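Local coordinates for entry-fusion complex associated protein OPG083 (Vaccinia virus, PDB 6CJ6), which serves as a component of the poxvirus entry-fusion complex, which merges viral and cellular membranes and opens the pore that admits the virion core, at residues A[5-17]-A[151-163]. Residues are numbered along the deposited sequence; the frame is centred on the assembly and turned at random.
Sequences KEFKTLYNLFIDS and LQTIVKSLNKIYV. With PDO (1,3-propandiol), chain X; PDO (1,3-propandiol), chain Z; MOH (methanol), chain B; EDO (1,2-ethanediol), chain N.
Tyr11 of helix 10-17 fits as a knob into a hole formed by Leu151, Ile154, Val155 and Leu158 of helix 151-158. With CG anti to the backbone N (chi1 178°), its ring reaches across the neighbouring helix: Val155 CG2 lies over one face, 3.4 Å from Tyr11 CE1, and Leu151 CD1 meets the edge in the ring plane. The hydroxyl still touches Leu151 and Val155, and hydrogen-bonds to Gln138 O of strand 133-141, which ties the ring to the sheet. One turn on, Phe14 receives Ile154 CG2 over a face as a CH-pi contact, 3.9 Å from the ring centroid, while Leu151 CD1 touches its edge and Leu158 CD1 packs against Phe14 CB at 3.5 Å. Met66 and Ser69 of helix 59-74 add to this buried core.

Around the type I turn from Leu158 to Ile161 and in the chain beyond it, backbone bonds take over. Leu10 N donates to Ile161 O at 3.0 Å, and Val163 N donates to Lys8 O at 3.2 Å; the two bonds flank a single beta bridge between Thr9 and Tyr162. Thr9 and Asn12 form a capping box, in which Thr9 N donates almost straight to Asn12 OD1 (2.8 Å). Close by, Asn159 OD1 is buried without a polar partner.

The outer side is looser. Phe7 and Tyr162 lie nearly parallel, planes at 8°, but are so offset that they hardly overlap, with ring centroids 4.6 Å apart, and Tyr162 and Lys8 are exposed to solvent. The arrangement is a roughly antiparallel helix pair, the axes of segments 10-17 and 151-158 coming within 9.2 Å at 147°, joining the N- and C-terminal parts of the L1/F9-type fold, whose helices pack against beta-sheet.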
ATOM      1  N   LYS A   5     -10.379  19.843  -3.091  1.00 47.54           N
ATOM      2  CA  LYS A   5      -9.283  19.755  -2.136  1.00 55.70           C
ATOM      3  C   LYS A   5      -9.092  18.314  -1.676  1.00 49.26           C
ATOM      4  O   LYS A   5     -10.045  17.540  -1.572  1.00 48.04           O
ATOM      5  CB  LYS A   5      -9.550  20.653  -0.927  1.00 54.66           C
ATOM      6  N   GLU A   6      -7.843  17.959  -1.393  1.00 51.13           N
ATOM      7  CA  GLU A   6      -7.526  16.577  -1.062  1.00 48.56           C
ATOM      8  C   GLU A   6      -8.063  16.213   0.317  1.00 42.21           C
ATOM      9  O   GLU A   6      -7.872  16.952   1.287  1.00 47.28           O
ATOM     10  CB  GLU A   6      -6.017  16.353  -1.120  1.00 47.11           C
ATOM     11  CG  GLU A   6      -5.596  14.914  -0.872  1.00 43.79           C
ATOM     12  CD  GLU A   6      -4.134  14.680  -1.185  1.00 45.93           C
ATOM     13  OE1 GLU A   6      -3.558  15.483  -1.950  1.00 49.77           O
ATOM     14  OE2 GLU A   6      -3.559  13.700  -0.666  1.00 49.22           O
ATOM     15  N   PHE A   7      -8.740  15.069   0.396  1.00 34.47           N
ATOM     16  CA  PHE A   7      -9.220  14.498   1.653  1.00 44.18           C
ATOM     17  C   PHE A   7      -8.165  13.483   2.089  1.00 39.62           C
ATOM     18  O   PHE A   7      -8.214  12.309   1.720  1.00 35.52           O
ATOM     19  CB  PHE A   7     -10.588  13.859   1.439  1.00 38.45           C
ATOM     20  CG  PHE A   7     -11.225  13.335   2.694  1.00 42.23           C
ATOM     21  CD1 PHE A   7     -11.787  14.203   3.616  1.00 49.18           C
ATOM     22  CD2 PHE A   7     -11.283  11.973   2.941  1.00 38.66           C
ATOM     23  CE1 PHE A   7     -12.382  13.723   4.770  1.00 47.90           C
ATOM     24  CE2 PHE A   7     -11.875  11.486   4.091  1.00 41.24           C
ATOM     25  CZ  PHE A   7     -12.424  12.362   5.008  1.00 47.51           C
ATOM     26  N   LYS A   8      -7.198  13.946   2.879  1.00 38.15           N
ATOM     27  CA  LYS A   8      -6.014  13.150   3.181  1.00 43.54           C
ATOM     28  C   LYS A   8      -6.276  12.133   4.283  1.00 34.93           C
ATOM     29  O   LYS A   8      -7.025  12.391   5.228  1.00 37.19           O
ATOM     30  CB  LYS A   8      -4.852  14.054   3.587  1.00 41.48           C
ATOM     31  CG  LYS A   8      -4.078  14.609   2.411  1.00 44.06           C
ATOM     32  CD  LYS A   8      -2.996  15.566   2.859  1.00 49.07           C
ATOM     33  CE  LYS A   8      -2.273  16.138   1.661  1.00 47.14           C
ATOM     34  NZ  LYS A   8      -1.370  17.242   2.055  1.00 57.76           N
ATOM     35  N   THR A   9      -5.643  10.970   4.150  1.00 33.98           N
ATOM     36  CA  THR A   9      -5.696   9.898   5.131  1.00 28.32           C
ATOM     37  C   THR A   9      -4.272   9.465   5.456  1.00 31.63           C
ATOM     38  O   THR A   9      -3.297  10.008   4.927  1.00 27.56           O
ATOM     39  CB  THR A   9      -6.489   8.695   4.605  1.00 29.95           C
ATOM     40  OG1 THR A   9      -5.715   8.019   3.606  1.00 34.25           O
ATOM     41  CG2 THR A   9      -7.817   9.139   4.005  1.00 35.08           C
ATOM     42  N   LEU A  10      -4.155   8.460   6.329  1.00 34.32           N
ATOM     43  CA  LEU A  10      -2.837   7.949   6.691  1.00 26.48           C
ATOM     44  C   LEU A  10      -2.145   7.263   5.520  1.00 30.45           C
ATOM     45  O   LEU A  10      -0.911   7.273   5.446  1.00 28.28           O
ATOM     46  CB  LEU A  10      -2.935   6.992   7.877  1.00 33.55           C
ATOM     47  CG  LEU A  10      -2.750   7.620   9.256  1.00 41.34           C
ATOM     48  CD1 LEU A  10      -2.694   6.542  10.324  1.00 42.07           C
ATOM     49  CD2 LEU A  10      -1.490   8.464   9.274  1.00 35.72           C
ATOM     50  N   TYR A  11      -2.907   6.659   4.604  1.00 25.83           N
ATOM     51  CA  TYR A  11      -2.275   6.011   3.460  1.00 23.31           C
ATOM     52  C   TYR A  11      -1.489   7.006   2.619  1.00 30.79           C
ATOM     53  O   TYR A  11      -0.469   6.641   2.022  1.00 28.44           O
ATOM     54  CB  TYR A  11      -3.304   5.263   2.610  1.00 23.43           C
ATOM     55  CG  TYR A  11      -2.693   4.621   1.382  1.00 25.51           C
ATOM     56  CD1 TYR A  11      -1.910   3.480   1.489  1.00 31.88           C
ATOM     57  CD2 TYR A  11      -2.882   5.168   0.119  1.00 25.89           C
ATOM     58  CE1 TYR A  11      -1.337   2.898   0.373  1.00 29.91           C
ATOM     59  CE2 TYR A  11      -2.322   4.590  -1.004  1.00 26.59           C
ATOM     60  CZ  TYR A  11      -1.552   3.454  -0.871  1.00 29.39           C
ATOM     61  OH  TYR A  11      -0.990   2.877  -1.986  1.00 34.08           O
ATOM     62  N   ASN A  12      -1.940   8.263   2.561  1.00 34.34           N
ATOM     63  CA  ASN A  12      -1.176   9.296   1.869  1.00 32.59           C
ATOM     64  C   ASN A  12       0.221   9.430   2.461  1.00 27.87           C
ATOM     65  O   ASN A  12       1.217   9.476   1.731  1.00 25.77           O
ATOM     66  CB  ASN A  12      -1.917  10.629   1.942  1.00 28.54           C
ATOM     67  CG  ASN A  12      -3.222  10.610   1.179  1.00 40.40           C
ATOM     68  OD1 ASN A  12      -4.293  10.419   1.760  1.00 38.89           O
ATOM     69  ND2 ASN A  12      -3.142  10.808  -0.133  1.00 32.63           N
ATOM     70  N   LEU A  13       0.314   9.491   3.791  1.00 24.54           N
ATOM     71  CA  LEU A  13       1.624   9.577   4.429  1.00 32.70           C
ATOM     72  C   LEU A  13       2.446   8.322   4.167  1.00 29.43           C
ATOM     73  O   LEU A  13       3.659   8.404   3.934  1.00 34.41           O
ATOM     74  CB  LEU A  13       1.464   9.818   5.930  1.00 34.53           C
ATOM     75  CG  LEU A  13       0.630  11.041   6.314  1.00 38.40           C
ATOM     76  CD1 LEU A  13       0.658  11.263   7.818  1.00 46.37           C
ATOM     77  CD2 LEU A  13       1.117  12.277   5.572  1.00 52.15           C
ATOM     78  N   PHE A  14       1.804   7.152   4.192  1.00 31.58           N
ATOM     79  CA  PHE A  14       2.527   5.904   3.965  1.00 32.13           C
ATOM     80  C   PHE A  14       3.082   5.840   2.550  1.00 31.71           C
ATOM     81  O   PHE A  14       4.271   5.561   2.347  1.00 31.75           O
ATOM     82  CB  PHE A  14       1.613   4.707   4.238  1.00 29.82           C
ATOM     83  CG  PHE A  14       2.125   3.406   3.674  1.00 29.94           C
ATOM     84  CD1 PHE A  14       3.053   2.649   4.369  1.00 28.49           C
ATOM     85  CD2 PHE A  14       1.675   2.943   2.446  1.00 32.21           C
ATOM     86  CE1 PHE A  14       3.527   1.456   3.850  1.00 26.33           C
ATOM     87  CE2 PHE A  14       2.145   1.755   1.922  1.00 27.35           C
ATOM     88  CZ  PHE A  14       3.073   1.008   2.625  1.00 29.61           C
ATOM     89  N   ILE A  15       2.235   6.090   1.550  1.00 30.59           N
ATOM     90  CA  ILE A  15       2.670   5.902   0.172  1.00 29.89           C
ATOM     91  C   ILE A  15       3.738   6.922  -0.204  1.00 27.40           C
ATOM     92  O   ILE A  15       4.683   6.606  -0.935  1.00 32.44           O
ATOM     93  CB  ILE A  15       1.476   5.883  -0.801  1.00 29.59           C
ATOM     94  CG1 ILE A  15       1.916   5.341  -2.163  1.00 37.87           C
ATOM     95  CG2 ILE A  15       0.853   7.264  -0.944  1.00 27.90           C
ATOM     96  CD1 ILE A  15       2.484   3.936  -2.100  1.00 28.06           C
ATOM     97  N   ASP A  16       3.624   8.152   0.303  1.00 30.21           N
ATOM     98  CA  ASP A  16       4.652   9.153   0.037  1.00 34.44           C
ATOM     99  C   ASP A  16       5.997   8.708   0.593  1.00 37.02           C
ATOM    100  O   ASP A  16       7.034   8.881  -0.058  1.00 38.02           O
ATOM    101  CB  ASP A  16       4.238  10.500   0.629  1.00 37.77           C
ATOM    102  CG  ASP A  16       3.079  11.130  -0.118  1.00 38.79           C
ATOM    103  OD1 ASP A  16       2.733  10.623  -1.204  1.00 44.23           O
ATOM    104  OD2 ASP A  16       2.514  12.126   0.382  1.00 34.56           O
ATOM    105  N   SER A  17       5.994   8.125   1.794  1.00 40.43           N
ATOM    106  CA  SER A  17       7.210   7.537   2.348  1.00 36.54           C
ATOM    107  C   SER A  17       7.678   6.357   1.509  1.00 37.80           C
ATOM    108  O   SER A  17       8.872   6.227   1.213  1.00 41.13           O
ATOM    109  CB  SER A  17       6.951   7.085   3.784  1.00 38.75           C
ATOM    110  OG  SER A  17       7.991   6.239   4.246  1.00 44.04           O
ATOM    111  N   LEU A 151       0.449  -4.190  -0.425  1.00 24.84           N
ATOM    112  CA  LEU A 151      -0.042  -2.824  -0.568  1.00 25.43           C
ATOM    113  C   LEU A 151      -1.561  -2.773  -0.440  1.00 23.60           C
ATOM    114  O   LEU A 151      -2.111  -1.856   0.182  1.00 24.99           O
ATOM    115  CB  LEU A 151       0.415  -2.252  -1.909  1.00 25.55           C
ATOM    116  CG  LEU A 151       0.191  -0.759  -2.140  1.00 28.84           C
ATOM    117  CD1 LEU A 151       0.896   0.058  -1.073  1.00 37.07           C
ATOM    118  CD2 LEU A 151       0.672  -0.359  -3.526  1.00 38.76           C
ATOM    119  N   GLN A 152      -2.254  -3.763  -1.011  1.00 24.16           N
ATOM    120  CA  GLN A 152      -3.712  -3.792  -0.939  1.00 25.35           C
ATOM    121  C   GLN A 152      -4.191  -3.866   0.505  1.00 25.63           C
ATOM    122  O   GLN A 152      -5.060  -3.090   0.923  1.00 22.15           O
ATOM    123  CB  GLN A 152      -4.259  -4.970  -1.747  1.00 24.85           C
ATOM    124  CG  GLN A 152      -5.645  -5.409  -1.289  1.00 31.18           C
ATOM    125  CD  GLN A 152      -6.307  -6.382  -2.239  1.00 28.95           C
ATOM    126  OE1 GLN A 152      -6.272  -6.204  -3.456  1.00 29.94           O
ATOM    127  NE2 GLN A 152      -6.920  -7.419  -1.687  1.00 28.81           N
ATOM    128  N   THR A 153      -3.638  -4.802   1.281  1.00 23.40           N
ATOM    129  CA  THR A 153      -4.001  -4.908   2.690  1.00 23.07           C
ATOM    130  C   THR A 153      -3.767  -3.589   3.415  1.00 21.65           C
ATOM    131  O   THR A 153      -4.589  -3.164   4.234  1.00 23.55           O
ATOM    132  CB  THR A 153      -3.198  -6.030   3.347  1.00 24.42           C
ATOM    133  OG1 THR A 153      -3.248  -7.201   2.523  1.00 27.58           O
ATOM    134  CG2 THR A 153      -3.768  -6.366   4.725  1.00 17.52           C
ATOM    135  N   ILE A 154      -2.657  -2.917   3.106  1.00 24.11           N
ATOM    136  CA  ILE A 154      -2.342  -1.642   3.744  1.00 22.98           C
ATOM    137  C   ILE A 154      -3.295  -0.542   3.279  1.00 24.06           C
ATOM    138  O   ILE A 154      -3.722   0.300   4.080  1.00 24.19           O
ATOM    139  CB  ILE A 154      -0.861  -1.288   3.516  1.00 25.28           C
ATOM    140  CG1 ILE A 154       0.034  -2.259   4.294  1.00 22.73           C
ATOM    141  CG2 ILE A 154      -0.577   0.154   3.907  1.00 17.00           C
ATOM    142  CD1 ILE A 154       1.505  -1.989   4.140  1.00 24.82           C
ATOM    143  N   VAL A 155      -3.643  -0.523   1.986  1.00 24.13           N
ATOM    144  CA  VAL A 155      -4.621   0.453   1.498  1.00 22.93           C
ATOM    145  C   VAL A 155      -5.925   0.325   2.271  1.00 24.71           C
ATOM    146  O   VAL A 155      -6.405   1.283   2.883  1.00 26.17           O
ATOM    147  CB  VAL A 155      -4.859   0.295  -0.015  1.00 26.38           C
ATOM    148  CG1 VAL A 155      -6.094   1.086  -0.431  1.00 33.35           C
ATOM    149  CG2 VAL A 155      -3.658   0.756  -0.812  1.00 28.00           C
ATOM    150  N   LYS A 156      -6.505  -0.876   2.268  1.00 22.80           N
ATOM    151  CA  LYS A 156      -7.828  -1.087   2.838  1.00 28.16           C
ATOM    152  C   LYS A 156      -7.892  -0.815   4.337  1.00 34.75           C
ATOM    153  O   LYS A 156      -8.992  -0.800   4.898  1.00 37.39           O
ATOM    154  CB  LYS A 156      -8.308  -2.503   2.510  1.00 27.31           C
ATOM    155  CG  LYS A 156      -8.258  -2.824   1.021  1.00 35.06           C
ATOM    156  CD  LYS A 156      -8.844  -4.190   0.717  1.00 34.44           C
ATOM    157  CE  LYS A 156     -10.353  -4.161   0.815  1.00 35.26           C
ATOM    158  NZ  LYS A 156     -10.946  -5.518   0.666  1.00 46.35           N
ATOM    159  N   SER A 157      -6.753  -0.590   4.995  1.00 34.69           N
ATOM    160  CA  SER A 157      -6.724  -0.267   6.416  1.00 26.44           C
ATOM    161  C   SER A 157      -6.372   1.194   6.664  1.00 29.02           C
ATOM    162  O   SER A 157      -7.136   1.911   7.315  1.00 33.34           O
ATOM    163  CB  SER A 157      -5.756  -1.198   7.157  1.00 33.90           C
ATOM    164  OG  SER A 157      -5.778  -0.942   8.550  1.00 39.95           O
ATOM    165  N   LEU A 158      -5.230   1.662   6.153  1.00 26.31           N
ATOM    166  CA  LEU A 158      -4.829   3.048   6.367  1.00 28.97           C
ATOM    167  C   LEU A 158      -5.756   4.040   5.673  1.00 33.03           C
ATOM    168  O   LEU A 158      -5.774   5.217   6.049  1.00 33.31           O
ATOM    169  CB  LEU A 158      -3.393   3.274   5.890  1.00 25.96           C
ATOM    170  CG  LEU A 158      -2.248   2.533   6.583  1.00 35.50           C
ATOM    171  CD1 LEU A 158      -0.922   3.031   6.052  1.00 23.09           C
ATOM    172  CD2 LEU A 158      -2.303   2.712   8.080  1.00 28.40           C
ATOM    173  N   ASN A 159      -6.518   3.597   4.670  1.00 30.34           N
ATOM    174  CA  ASN A 159      -7.416   4.493   3.953  1.00 30.94           C
ATOM    175  C   ASN A 159      -8.592   4.939   4.806  1.00 36.32           C
ATOM    176  O   ASN A 159      -9.212   5.963   4.499  1.00 39.89           O
ATOM    177  CB  ASN A 159      -7.968   3.793   2.717  1.00 34.59           C
ATOM    178  CG  ASN A 159      -8.271   4.749   1.604  1.00 40.96           C
ATOM    179  OD1 ASN A 159      -7.685   5.829   1.531  1.00 44.92           O
ATOM    180  ND2 ASN A 159      -9.188   4.364   0.724  1.00 40.30           N
ATOM    181  N   LYS A 160      -8.922   4.187   5.849  1.00 37.21           N
ATOM    182  CA  LYS A 160     -10.059   4.489   6.701  1.00 36.21           C
ATOM    183  C   LYS A 160      -9.724   5.471   7.816  1.00 35.44           C
ATOM    184  O   LYS A 160     -10.629   5.874   8.551  1.00 36.74           O
ATOM    185  CB  LYS A 160     -10.613   3.195   7.308  1.00 39.28           C
ATOM    186  CG  LYS A 160     -11.068   2.158   6.291  1.00 35.14           C
ATOM    187  CD  LYS A 160     -11.354   0.829   6.977  1.00 46.05           C
ATOM    188  CE  LYS A 160     -11.929  -0.194   6.012  1.00 49.78           C
ATOM    189  NZ  LYS A 160     -12.051  -1.540   6.646  1.00 49.44           N
ATOM    190  N   ILE A 161      -8.463   5.874   7.957  1.00 34.32           N
ATOM    191  CA  ILE A 161      -8.017   6.697   9.077  1.00 38.47           C
ATOM    192  C   ILE A 161      -7.749   8.104   8.567  1.00 35.52           C
ATOM    193  O   ILE A 161      -6.840   8.317   7.756  1.00 39.15           O
ATOM    194  CB  ILE A 161      -6.775   6.102   9.756  1.00 42.86           C
ATOM    195  CG1 ILE A 161      -7.041   4.649  10.151  1.00 33.16           C
ATOM    196  CG2 ILE A 161      -6.395   6.922  10.976  1.00 45.27           C
ATOM    197  CD1 ILE A 161      -5.851   3.969  10.782  1.00 32.91           C
ATOM    198  N   TYR A 162      -8.522   9.064   9.063  1.00 40.53           N
ATOM    199  CA  TYR A 162      -8.550  10.415   8.520  1.00 49.46           C
ATOM    200  C   TYR A 162      -7.514  11.300   9.203  1.00 47.21           C
ATOM    201  O   TYR A 162      -7.336  11.248  10.424  1.00 55.36           O
ATOM    202  CB  TYR A 162      -9.954  11.003   8.697  1.00 43.81           C
ATOM    203  CG  TYR A 162     -10.097  12.471   8.366  1.00 47.85           C
ATOM    204  CD1 TYR A 162      -9.603  12.992   7.176  1.00 52.33           C
ATOM    205  CD2 TYR A 162     -10.763  13.331   9.230  1.00 48.48           C
ATOM    206  CE1 TYR A 162      -9.744  14.335   6.871  1.00 50.08           C
ATOM    207  CE2 TYR A 162     -10.913  14.672   8.931  1.00 54.20           C
ATOM    208  CZ  TYR A 162     -10.402  15.170   7.752  1.00 53.13           C
ATOM    209  OH  TYR A 162     -10.550  16.506   7.454  1.00 60.15           O
ATOM    210  N   VAL A 163      -6.827  12.103   8.402  1.00 46.90           N
ATOM    211  CA  VAL A 163      -5.816  13.050   8.862  1.00 49.45           C
ATOM    212  C   VAL A 163      -6.393  14.453   8.714  1.00 55.08           C
ATOM    213  O   VAL A 163      -6.696  14.874   7.589  1.00 52.65           O
ATOM    214  CB  VAL A 163      -4.505  12.907   8.070  1.00 46.74           C
ATOM    215  CG1 VAL A 163      -3.496  13.960   8.508  1.00 51.46           C
ATOM    216  CG2 VAL A 163      -3.932  11.512   8.245  1.00 39.27           C
TER
HETATM  217  C1  PDO X 220       9.012  10.167   4.657  1.00 54.51           C
HETATM  218  O1  PDO X 220       7.770  10.157   3.943  1.00 55.19           O
HETATM  219  C2  PDO X 220       9.598   8.760   4.677  1.00 46.02           C
HETATM  220  C3  PDO X 220      10.512   8.533   3.480  1.00 51.15           C
HETATM  221  O3  PDO X 220      10.915   7.159   3.442  1.00 53.88           O
HETATM  222  C1  PDO Z 222      -8.691  -3.420   9.380  1.00 60.16           C
HETATM  223  O1  PDO Z 222      -7.477  -2.903   9.937  1.00 56.98           O
HETATM  224  C2  PDO Z 222      -8.430  -4.798   8.785  1.00 55.65           C
HETATM  225  C3  PDO Z 222      -9.658  -5.690   8.919  1.00 59.07           C
HETATM  226  O3  PDO Z 222      -9.246  -7.057   9.027  1.00 66.93           O
HETATM  227  C   MOH B 239      -8.127  -8.840  -4.438  1.00 40.48           C
HETATM  228  O   MOH B 239      -6.955  -8.621  -5.197  1.00 42.00           O
HETATM  229  C1  EDO N 210     -13.961  -3.805   2.223  1.00 52.53           C
HETATM  230  O1  EDO N 210     -12.761  -4.376   2.759  1.00 46.36           O
HETATM  231  C2  EDO N 210     -14.263  -4.437   0.870  1.00 46.66           C
HETATM  232  O2  EDO N 210     -14.963  -3.496   0.049  1.00 43.07           O